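Local coordinates for protein MIP07328p (Drosophila melanogaster, PDB 6FKK) that probably acts as a chemorepellent axon guidance cue, a transmembrane semaphorin whose extracellular sema domain is expected to engage semaphorin receptors, at residues A[177-191]-A[236-250]. Numbering follows the deposited sequence.
Sequences IYRENLRTEQYDLKQ and DRGGPYSHGKSWTSF
Backbone meets backbone where Leu-182 runs beside Lys-245, and Arg-183 N donates to Lys-245 O over 3.0 Å. Next to this bond the indole of Trp-247 lies against both arms of the turn, residues 177-179 and 182-184. Tryptophan joins a broad apolar face to an N-H at its edge: NE1 points at Ile-177 O, 3.0 Å away and almost straight (175°), the oxygen in the indole plane but the N-H above the carbonyl plane. Leu-182 CB sits over the centre of the six-membered ring, a CH-pi contact of 4.3 Å to the centroid. Replaced by an alanine, Trp-247 would be likely to leave Ile-177 O without this donor and a gap under Leu-182. The branched leucine covers the ring while both methyls reach the other loop, CD1 against the backbone at Asp-236 and Gly-238, CD2 3.7 Å from Gly-238 CA and near the carbonyls of Gly-244 and Ser-246. Gly-238 has a positive phi (78°), which glycine adopts readily. In the sema-domain beta-propeller, the contact joins neighbouring sheets: residues 179-191 leave one for the next, and 236-250 link strands 225-233 and 251-259. Arg-179 has the length to span them; bends at chi2 (-84°) and chi3 carry NH2 to a lone pair of Asp-236 O, 2.9 Å away. The short side chain of Asp-236 turns its carboxylate back on its own loop, OD1 taking Gly-238 N (an Asx turn) and Thr-248 OG1, OD2 taking Thr-248 N and Ser-249 OG; OD1 also bonds Ser-347. Phe-250 supplies an apolar plate: Thr-184 CG2 lies over one face, while Ile-177 CD1 reaches the edge at CE1 (3.7 Å).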
ATOM      1  N   ILE A 177      -6.770  -8.613  14.190  1.00 51.92           N
ATOM      2  CA  ILE A 177      -5.418  -8.070  14.216  1.00 45.75           C
ATOM      3  C   ILE A 177      -4.756  -8.606  15.477  1.00 49.37           C
ATOM      4  O   ILE A 177      -5.285  -8.431  16.581  1.00 56.36           O
ATOM      5  CB  ILE A 177      -5.415  -6.531  14.196  1.00 44.06           C
ATOM      6  CG1 ILE A 177      -6.164  -6.008  12.967  1.00 36.62           C
ATOM      7  CG2 ILE A 177      -3.994  -6.009  14.208  1.00 46.09           C
ATOM      8  CD1 ILE A 177      -6.161  -4.497  12.843  1.00 42.21           C
ATOM      9  N   TYR A 178      -3.613  -9.267  15.315  1.00 48.31           N
ATOM     10  CA  TYR A 178      -3.048 -10.088  16.374  1.00 54.60           C
ATOM     11  C   TYR A 178      -1.559  -9.814  16.543  1.00 55.01           C
ATOM     12  O   TYR A 178      -0.850  -9.521  15.575  1.00 43.43           O
ATOM     13  CB  TYR A 178      -3.290 -11.576  16.073  1.00 45.55           C
ATOM     14  CG  TYR A 178      -2.644 -12.538  17.039  1.00 58.95           C
ATOM     15  CD1 TYR A 178      -3.216 -12.802  18.274  1.00 61.28           C
ATOM     16  CD2 TYR A 178      -1.469 -13.198  16.705  1.00 63.33           C
ATOM     17  CE1 TYR A 178      -2.630 -13.689  19.154  1.00 70.35           C
ATOM     18  CE2 TYR A 178      -0.875 -14.085  17.580  1.00 60.12           C
ATOM     19  CZ  TYR A 178      -1.459 -14.327  18.802  1.00 64.47           C
ATOM     20  OH  TYR A 178      -0.874 -15.209  19.679  1.00 70.74           O
ATOM     21  N   ARG A 179      -1.096  -9.920  17.793  1.00 52.18           N
ATOM     22  CA  ARG A 179       0.314  -9.769  18.144  1.00 46.56           C
ATOM     23  C   ARG A 179       0.545 -10.177  19.595  1.00 63.69           C
ATOM     24  O   ARG A 179      -0.004  -9.552  20.508  1.00 82.44           O
ATOM     25  CB  ARG A 179       0.778  -8.323  17.920  1.00 44.86           C
ATOM     26  CG  ARG A 179       2.294  -8.098  17.999  1.00 45.80           C
ATOM     27  CD  ARG A 179       2.805  -7.899  19.428  1.00 47.38           C
ATOM     28  NE  ARG A 179       1.969  -6.983  20.200  1.00 64.40           N
ATOM     29  CZ  ARG A 179       2.141  -6.723  21.493  1.00 58.89           C
ATOM     30  NH1 ARG A 179       3.122  -7.308  22.167  1.00 77.80           N
ATOM     31  NH2 ARG A 179       1.331  -5.876  22.115  1.00 57.35           N
ATOM     32  N   GLU A 180       1.366 -11.208  19.815  1.00 63.84           N
ATOM     33  CA  GLU A 180       1.774 -11.635  21.157  1.00 70.97           C
ATOM     34  C   GLU A 180       0.558 -11.843  22.062  1.00 78.43           C
ATOM     35  O   GLU A 180       0.430 -11.244  23.134  1.00 74.32           O
ATOM     36  CB  GLU A 180       2.766 -10.635  21.765  1.00102.36           C
ATOM     37  CG  GLU A 180       3.426 -11.054  23.087  1.00124.62           C
ATOM     38  CD  GLU A 180       4.478 -12.141  22.934  1.00141.35           C
ATOM     39  OE1 GLU A 180       4.631 -12.691  21.823  1.00148.21           O
ATOM     40  OE2 GLU A 180       5.159 -12.445  23.937  1.00139.20           O
ATOM     41  N   ASN A 181      -0.357 -12.695  21.601  1.00 95.63           N
ATOM     42  CA  ASN A 181      -1.560 -13.061  22.350  1.00 93.81           C
ATOM     43  C   ASN A 181      -2.403 -11.837  22.708  1.00 76.22           C
ATOM     44  O   ASN A 181      -2.970 -11.748  23.799  1.00 74.88           O
ATOM     45  CB  ASN A 181      -1.210 -13.867  23.601  1.00 94.05           C
ATOM     46  CG  ASN A 181      -2.316 -14.817  24.000  1.00106.72           C
ATOM     47  OD1 ASN A 181      -3.181 -15.150  23.189  1.00 87.42           O
ATOM     48  ND2 ASN A 181      -2.297 -15.260  25.252  1.00118.41           N
ATOM     49  N   LEU A 182      -2.482 -10.883  21.782  1.00 56.66           N
ATOM     50  CA  LEU A 182      -3.383  -9.741  21.888  1.00 48.52           C
ATOM     51  C   LEU A 182      -4.137  -9.616  20.574  1.00 54.24           C
ATOM     52  O   LEU A 182      -3.520  -9.428  19.521  1.00 45.61           O
ATOM     53  CB  LEU A 182      -2.621  -8.448  22.196  1.00 55.40           C
ATOM     54  CG  LEU A 182      -2.214  -8.203  23.649  1.00 65.12           C
ATOM     55  CD1 LEU A 182      -1.466  -6.886  23.780  1.00 68.17           C
ATOM     56  CD2 LEU A 182      -3.437  -8.221  24.550  1.00 61.34           C
ATOM     57  N   ARG A 183      -5.464  -9.722  20.630  1.00 46.70           N
ATOM     58  CA  ARG A 183      -6.271  -9.747  19.421  1.00 52.16           C
ATOM     59  C   ARG A 183      -7.486  -8.846  19.577  1.00 58.67           C
ATOM     60  O   ARG A 183      -7.929  -8.545  20.689  1.00 54.73           O
ATOM     61  CB  ARG A 183      -6.732 -11.169  19.075  1.00 47.64           C
ATOM     62  CG  ARG A 183      -7.709 -11.762  20.078  1.00 57.28           C
ATOM     63  CD  ARG A 183      -8.496 -12.907  19.463  1.00 64.03           C
ATOM     64  NE  ARG A 183      -9.406 -12.435  18.423  1.00 57.29           N
ATOM     65  CZ  ARG A 183     -10.089 -13.233  17.608  1.00 68.19           C
ATOM     66  NH1 ARG A 183      -9.962 -14.548  17.704  1.00 87.50           N
ATOM     67  NH2 ARG A 183     -10.894 -12.713  16.690  1.00 54.14           N
ATOM     68  N   THR A 184      -8.023  -8.424  18.436  1.00 53.19           N
ATOM     69  CA  THR A 184      -9.279  -7.696  18.415  1.00 51.64           C
ATOM     70  C   THR A 184     -10.429  -8.611  18.830  1.00 66.37           C
ATOM     71  O   THR A 184     -10.337  -9.841  18.758  1.00 75.13           O
ATOM     72  CB  THR A 184      -9.541  -7.119  17.026  1.00 41.09           C
ATOM     73  OG1 THR A 184      -9.406  -8.156  16.046  1.00 65.85           O
ATOM     74  CG2 THR A 184      -8.552  -6.008  16.721  1.00 51.64           C
ATOM     75  N   GLU A 185     -11.523  -7.992  19.267  1.00 58.16           N
ATOM     76  CA  GLU A 185     -12.640  -8.743  19.827  1.00 60.33           C
ATOM     77  C   GLU A 185     -13.259  -9.655  18.777  1.00 66.03           C
ATOM     78  O   GLU A 185     -13.660  -9.201  17.700  1.00 78.07           O
ATOM     79  CB  GLU A 185     -13.688  -7.784  20.392  1.00 66.34           C
ATOM     80  CG  GLU A 185     -13.186  -6.895  21.527  1.00 92.95           C
ATOM     81  CD  GLU A 185     -12.823  -7.673  22.783  1.00109.93           C
ATOM     82  OE1 GLU A 185     -11.802  -8.393  22.776  1.00113.23           O
ATOM     83  OE2 GLU A 185     -13.563  -7.564  23.783  1.00117.28           O
ATOM     84  N   GLN A 186     -13.336 -10.941  19.100  1.00 67.87           N
ATOM     85  CA  GLN A 186     -13.836 -11.933  18.160  1.00 52.24           C
ATOM     86  C   GLN A 186     -15.336 -11.765  17.944  1.00 66.80           C
ATOM     87  O   GLN A 186     -16.096 -11.563  18.895  1.00 67.42           O
ATOM     88  CB  GLN A 186     -13.529 -13.337  18.676  1.00 53.98           C
ATOM     89  CG  GLN A 186     -13.980 -14.457  17.761  1.00 66.37           C
ATOM     90  CD  GLN A 186     -13.766 -15.829  18.372  1.00 77.16           C
ATOM     91  OE1 GLN A 186     -13.872 -16.010  19.586  1.00 69.83           O
ATOM     92  NE2 GLN A 186     -13.460 -16.805  17.529  1.00 92.16           N
ATOM     93  N   TYR A 187     -15.754 -11.842  16.678  1.00 70.41           N
ATOM     94  CA  TYR A 187     -17.165 -11.759  16.293  1.00 71.97           C
ATOM     95  C   TYR A 187     -17.795 -10.434  16.721  1.00 85.46           C
ATOM     96  O   TYR A 187     -18.995 -10.364  16.996  1.00 87.17           O
ATOM     97  CB  TYR A 187     -17.968 -12.939  16.854  1.00 79.46           C
ATOM     98  CG  TYR A 187     -17.433 -14.302  16.461  1.00 83.86           C
ATOM     99  CD1 TYR A 187     -16.761 -14.489  15.257  1.00 68.41           C
ATOM    100  CD2 TYR A 187     -17.596 -15.402  17.297  1.00 70.00           C
ATOM    101  CE1 TYR A 187     -16.268 -15.732  14.896  1.00 80.06           C
ATOM    102  CE2 TYR A 187     -17.107 -16.650  16.946  1.00 68.28           C
ATOM    103  CZ  TYR A 187     -16.445 -16.809  15.745  1.00 86.71           C
ATOM    104  OH  TYR A 187     -15.958 -18.048  15.390  1.00 89.78           O
ATOM    105  N   ASP A 188     -16.990  -9.378  16.784  1.00 94.14           N
ATOM    106  CA  ASP A 188     -17.462  -8.035  17.099  1.00 93.33           C
ATOM    107  C   ASP A 188     -17.299  -7.173  15.856  1.00 82.07           C
ATOM    108  O   ASP A 188     -16.173  -6.938  15.402  1.00 82.94           O
ATOM    109  CB  ASP A 188     -16.696  -7.442  18.281  1.00103.00           C
ATOM    110  CG  ASP A 188     -17.271  -6.113  18.750  1.00103.09           C
ATOM    111  OD1 ASP A 188     -18.265  -5.642  18.159  1.00103.96           O
ATOM    112  OD2 ASP A 188     -16.725  -5.541  19.716  1.00 99.97           O
ATOM    113  N   LEU A 189     -18.420  -6.703  15.312  1.00 73.46           N
ATOM    114  CA  LEU A 189     -18.406  -5.954  14.064  1.00 67.37           C
ATOM    115  C   LEU A 189     -18.112  -4.471  14.255  1.00 64.75           C
ATOM    116  O   LEU A 189     -17.917  -3.766  13.260  1.00 59.52           O
ATOM    117  CB  LEU A 189     -19.744  -6.127  13.340  1.00 64.30           C
ATOM    118  CG  LEU A 189     -20.130  -7.573  13.020  1.00 56.26           C
ATOM    119  CD1 LEU A 189     -21.499  -7.631  12.367  1.00 49.93           C
ATOM    120  CD2 LEU A 189     -19.084  -8.229  12.132  1.00 66.34           C
ATOM    121  N   LYS A 190     -18.076  -3.981  15.497  1.00 64.65           N
ATOM    122  CA  LYS A 190     -17.727  -2.581  15.719  1.00 43.39           C
ATOM    123  C   LYS A 190     -16.248  -2.335  15.450  1.00 49.89           C
ATOM    124  O   LYS A 190     -15.873  -1.270  14.945  1.00 57.34           O
ATOM    125  CB  LYS A 190     -18.099  -2.160  17.142  1.00 62.81           C
ATOM    126  CG  LYS A 190     -19.584  -1.875  17.333  1.00 80.46           C
ATOM    127  CD  LYS A 190     -19.884  -1.296  18.708  1.00 91.50           C
ATOM    128  CE  LYS A 190     -19.676  -2.327  19.803  1.00 94.23           C
ATOM    129  NZ  LYS A 190     -20.120  -1.813  21.128  1.00 93.78           N
ATOM    130  N   GLN A 191     -15.395  -3.308  15.774  1.00 57.18           N
ATOM    131  CA  GLN A 191     -13.967  -3.166  15.504  1.00 52.17           C
ATOM    132  C   GLN A 191     -13.633  -3.541  14.066  1.00 55.70           C
ATOM    133  O   GLN A 191     -12.917  -2.807  13.376  1.00 55.29           O
ATOM    134  CB  GLN A 191     -13.157  -4.020  16.483  1.00 54.17           C
ATOM    135  CG  GLN A 191     -13.125  -3.479  17.903  1.00 60.30           C
ATOM    136  CD  GLN A 191     -12.132  -4.213  18.785  1.00 56.25           C
ATOM    137  OE1 GLN A 191     -11.833  -5.386  18.560  1.00 47.94           O
ATOM    138  NE2 GLN A 191     -11.609  -3.521  19.790  1.00 74.04           N
ATOM    139  N   ASP A 236       1.396  -2.139  24.157  1.00 61.45           N
ATOM    140  CA  ASP A 236       0.159  -2.620  24.756  1.00 51.93           C
ATOM    141  C   ASP A 236       0.395  -3.974  25.414  1.00 58.75           C
ATOM    142  O   ASP A 236       0.912  -4.901  24.783  1.00 69.38           O
ATOM    143  CB  ASP A 236      -0.936  -2.719  23.692  1.00 44.99           C
ATOM    144  CG  ASP A 236      -2.339  -2.710  24.282  1.00 46.43           C
ATOM    145  OD1 ASP A 236      -2.507  -3.137  25.444  1.00 46.98           O
ATOM    146  OD2 ASP A 236      -3.275  -2.273  23.578  1.00 43.76           O
ATOM    147  N   ARG A 237       0.032  -4.084  26.693  1.00 50.60           N
ATOM    148  CA  ARG A 237       0.132  -5.336  27.432  1.00 67.17           C
ATOM    149  C   ARG A 237      -1.238  -5.928  27.747  1.00 74.53           C
ATOM    150  O   ARG A 237      -1.348  -6.794  28.621  1.00 72.33           O
ATOM    151  CB  ARG A 237       0.915  -5.139  28.730  1.00 71.43           C
ATOM    152  CG  ARG A 237       2.325  -4.605  28.570  1.00 73.35           C
ATOM    153  CD  ARG A 237       3.036  -4.635  29.914  1.00 94.45           C
ATOM    154  NE  ARG A 237       4.083  -3.625  30.023  1.00119.67           N
ATOM    155  CZ  ARG A 237       4.696  -3.313  31.160  1.00129.70           C
ATOM    156  NH1 ARG A 237       4.363  -3.935  32.282  1.00138.02           N
ATOM    157  NH2 ARG A 237       5.638  -2.378  31.178  1.00123.41           N
ATOM    158  N   GLY A 238      -2.284  -5.475  27.062  1.00 64.48           N
ATOM    159  CA  GLY A 238      -3.630  -5.902  27.378  1.00 51.54           C
ATOM    160  C   GLY A 238      -4.184  -5.187  28.595  1.00 68.38           C
ATOM    161  O   GLY A 238      -3.521  -4.379  29.249  1.00 75.36           O
ATOM    162  N   GLY A 239      -5.440  -5.498  28.901  1.00 70.22           N
ATOM    163  CA  GLY A 239      -6.118  -4.900  30.025  1.00 71.06           C
ATOM    164  C   GLY A 239      -6.207  -5.831  31.215  1.00 61.44           C
ATOM    165  O   GLY A 239      -5.619  -6.918  31.234  1.00 69.25           O
ATOM    166  N   PRO A 240      -6.952  -5.422  32.236  1.00 58.78           N
ATOM    167  CA  PRO A 240      -7.068  -6.242  33.442  1.00 70.86           C
ATOM    168  C   PRO A 240      -8.054  -7.384  33.266  1.00 73.67           C
ATOM    169  O   PRO A 240      -9.037  -7.286  32.528  1.00 81.00           O
ATOM    170  CB  PRO A 240      -7.573  -5.245  34.490  1.00 73.17           C
ATOM    171  CG  PRO A 240      -8.400  -4.295  33.691  1.00 80.54           C
ATOM    172  CD  PRO A 240      -7.697  -4.156  32.359  1.00 60.58           C
ATOM    173  N   TYR A 241      -7.762  -8.486  33.959  1.00 75.04           N
ATOM    174  CA  TYR A 241      -8.668  -9.631  34.096  1.00 74.54           C
ATOM    175  C   TYR A 241      -8.987 -10.180  32.710  1.00 74.35           C
ATOM    176  O   TYR A 241      -8.048 -10.554  31.986  1.00 66.60           O
ATOM    177  CB  TYR A 241      -9.870  -9.191  34.935  1.00 67.46           C
ATOM    178  CG  TYR A 241      -9.505  -8.744  36.333  1.00 80.19           C
ATOM    179  CD1 TYR A 241      -8.359  -9.221  36.959  1.00 82.68           C
ATOM    180  CD2 TYR A 241     -10.304  -7.845  37.029  1.00 94.90           C
ATOM    181  CE1 TYR A 241      -8.019  -8.816  38.236  1.00 88.10           C
ATOM    182  CE2 TYR A 241      -9.972  -7.434  38.309  1.00 97.43           C
ATOM    183  CZ  TYR A 241      -8.828  -7.924  38.907  1.00 89.73           C
ATOM    184  OH  TYR A 241      -8.494  -7.520  40.180  1.00 92.07           O
ATOM    185  N   SER A 242     -10.256 -10.252  32.299  1.00 75.17           N
ATOM    186  CA  SER A 242     -10.619 -10.857  31.023  1.00 67.42           C
ATOM    187  C   SER A 242     -10.173 -10.032  29.823  1.00 78.25           C
ATOM    188  O   SER A 242     -10.213 -10.539  28.696  1.00 77.89           O
ATOM    189  CB  SER A 242     -12.133 -11.081  30.968  1.00 63.35           C
ATOM    190  OG  SER A 242     -12.838  -9.936  31.417  1.00 70.99           O
ATOM    191  N   HIS A 243      -9.753  -8.788  30.029  1.00 78.83           N
ATOM    192  CA  HIS A 243      -9.238  -7.963  28.947  1.00 69.31           C
ATOM    193  C   HIS A 243      -7.771  -8.239  28.645  1.00 59.27           C
ATOM    194  O   HIS A 243      -7.177  -7.519  27.836  1.00 67.01           O
ATOM    195  CB  HIS A 243      -9.421  -6.479  29.281  1.00 70.15           C
ATOM    196  CG  HIS A 243     -10.806  -6.117  29.720  1.00 66.41           C
ATOM    197  ND1 HIS A 243     -11.850  -5.957  28.835  1.00 63.26           N
ATOM    198  CD2 HIS A 243     -11.315  -5.869  30.950  1.00 61.66           C
ATOM    199  CE1 HIS A 243     -12.944  -5.634  29.501  1.00 58.44           C
ATOM    200  NE2 HIS A 243     -12.647  -5.574  30.786  1.00 65.93           N
ATOM    201  N   GLY A 244      -7.178  -9.259  29.269  1.00 57.32           N
ATOM    202  CA  GLY A 244      -5.752  -9.501  29.131  1.00 58.27           C
ATOM    203  C   GLY A 244      -5.325 -10.013  27.770  1.00 64.59           C
ATOM    204  O   GLY A 244      -4.131  -9.981  27.458  1.00 68.93           O
ATOM    205  N   LYS A 245      -6.267 -10.492  26.956  1.00 64.16           N
ATOM    206  CA  LYS A 245      -5.955 -11.007  25.629  1.00 60.77           C
ATOM    207  C   LYS A 245      -6.455 -10.099  24.513  1.00 55.66           C
ATOM    208  O   LYS A 245      -6.414 -10.493  23.343  1.00 75.10           O
ATOM    209  CB  LYS A 245      -6.537 -12.410  25.453  1.00 68.30           C
ATOM    210  CG  LYS A 245      -5.865 -13.482  26.290  1.00 74.36           C
ATOM    211  CD  LYS A 245      -6.417 -14.856  25.941  1.00 87.13           C
ATOM    212  CE  LYS A 245      -5.707 -15.957  26.711  1.00 88.62           C
ATOM    213  NZ  LYS A 245      -6.196 -17.307  26.318  1.00 83.52           N
ATOM    214  N   SER A 246      -6.923  -8.898  24.841  1.00 57.38           N
ATOM    215  CA  SER A 246      -7.469  -7.974  23.861  1.00 56.88           C
ATOM    216  C   SER A 246      -6.727  -6.645  23.920  1.00 51.07           C
ATOM    217  O   SER A 246      -6.155  -6.281  24.951  1.00 54.55           O
ATOM    218  CB  SER A 246      -8.970  -7.746  24.091  1.00 60.19           C
ATOM    219  OG  SER A 246      -9.239  -7.424  25.445  1.00 79.10           O
ATOM    220  N   TRP A 247      -6.737  -5.927  22.801  1.00 47.50           N
ATOM    221  CA  TRP A 247      -6.100  -4.620  22.755  1.00 45.64           C
ATOM    222  C   TRP A 247      -6.817  -3.642  23.675  1.00 62.49           C
ATOM    223  O   TRP A 247      -8.025  -3.740  23.910  1.00 74.40           O
ATOM    224  CB  TRP A 247      -6.104  -4.063  21.330  1.00 41.99           C
ATOM    225  CG  TRP A 247      -5.378  -4.888  20.311  1.00 46.16           C
ATOM    226  CD1 TRP A 247      -5.929  -5.777  19.432  1.00 57.34           C
ATOM    227  CD2 TRP A 247      -3.972  -4.880  20.043  1.00 45.82           C
ATOM    228  NE1 TRP A 247      -4.950  -6.327  18.639  1.00 56.30           N
ATOM    229  CE2 TRP A 247      -3.740  -5.793  18.995  1.00 43.14           C
ATOM    230  CE3 TRP A 247      -2.884  -4.192  20.591  1.00 52.84           C
ATOM    231  CZ2 TRP A 247      -2.467  -6.038  18.487  1.00 43.30           C
ATOM    232  CZ3 TRP A 247      -1.622  -4.435  20.083  1.00 45.70           C
ATOM    233  CH2 TRP A 247      -1.424  -5.349  19.042  1.00 51.16           C
ATOM    234  N   THR A 248      -6.054  -2.688  24.206  1.00 44.53           N
ATOM    235  CA  THR A 248      -6.604  -1.545  24.921  1.00 57.26           C
ATOM    236  C   THR A 248      -6.323  -0.241  24.192  1.00 58.01           C
ATOM    237  O   THR A 248      -6.567   0.837  24.744  1.00 55.23           O
ATOM    238  CB  THR A 248      -6.044  -1.479  26.342  1.00 56.31           C
ATOM    239  OG1 THR A 248      -4.619  -1.336  26.288  1.00 52.71           O
ATOM    240  CG2 THR A 248      -6.393  -2.743  27.103  1.00 48.56           C
ATOM    241  N   SER A 249      -5.821  -0.318  22.958  1.00 56.37           N
ATOM    242  CA  SER A 249      -5.435   0.873  22.213  1.00 40.51           C
ATOM    243  C   SER A 249      -5.895   0.820  20.761  1.00 41.39           C
ATOM    244  O   SER A 249      -5.339   1.535  19.921  1.00 64.90           O
ATOM    245  CB  SER A 249      -3.918   1.064  22.258  1.00 72.61           C
ATOM    246  OG  SER A 249      -3.259  -0.021  21.630  1.00 40.30           O
ATOM    247  N   PHE A 250      -6.885  -0.009  20.438  1.00 51.59           N
ATOM    248  CA  PHE A 250      -7.346  -0.130  19.061  1.00 50.78           C
ATOM    249  C   PHE A 250      -8.314   1.000  18.737  1.00 57.03           C
ATOM    250  O   PHE A 250      -9.393   1.095  19.333  1.00 74.95           O
ATOM    251  CB  PHE A 250      -8.009  -1.485  18.825  1.00 46.60           C
ATOM    252  CG  PHE A 250      -8.486  -1.687  17.411  1.00 49.68           C
ATOM    253  CD1 PHE A 250      -7.615  -2.133  16.430  1.00 49.39           C
ATOM    254  CD2 PHE A 250      -9.802  -1.431  17.063  1.00 61.26           C
ATOM    255  CE1 PHE A 250      -8.049  -2.321  15.128  1.00 35.59           C
ATOM    256  CE2 PHE A 250     -10.241  -1.616  15.763  1.00 49.35           C
ATOM    257  CZ  PHE A 250      -9.361  -2.063  14.796  1.00 35.67           C
TER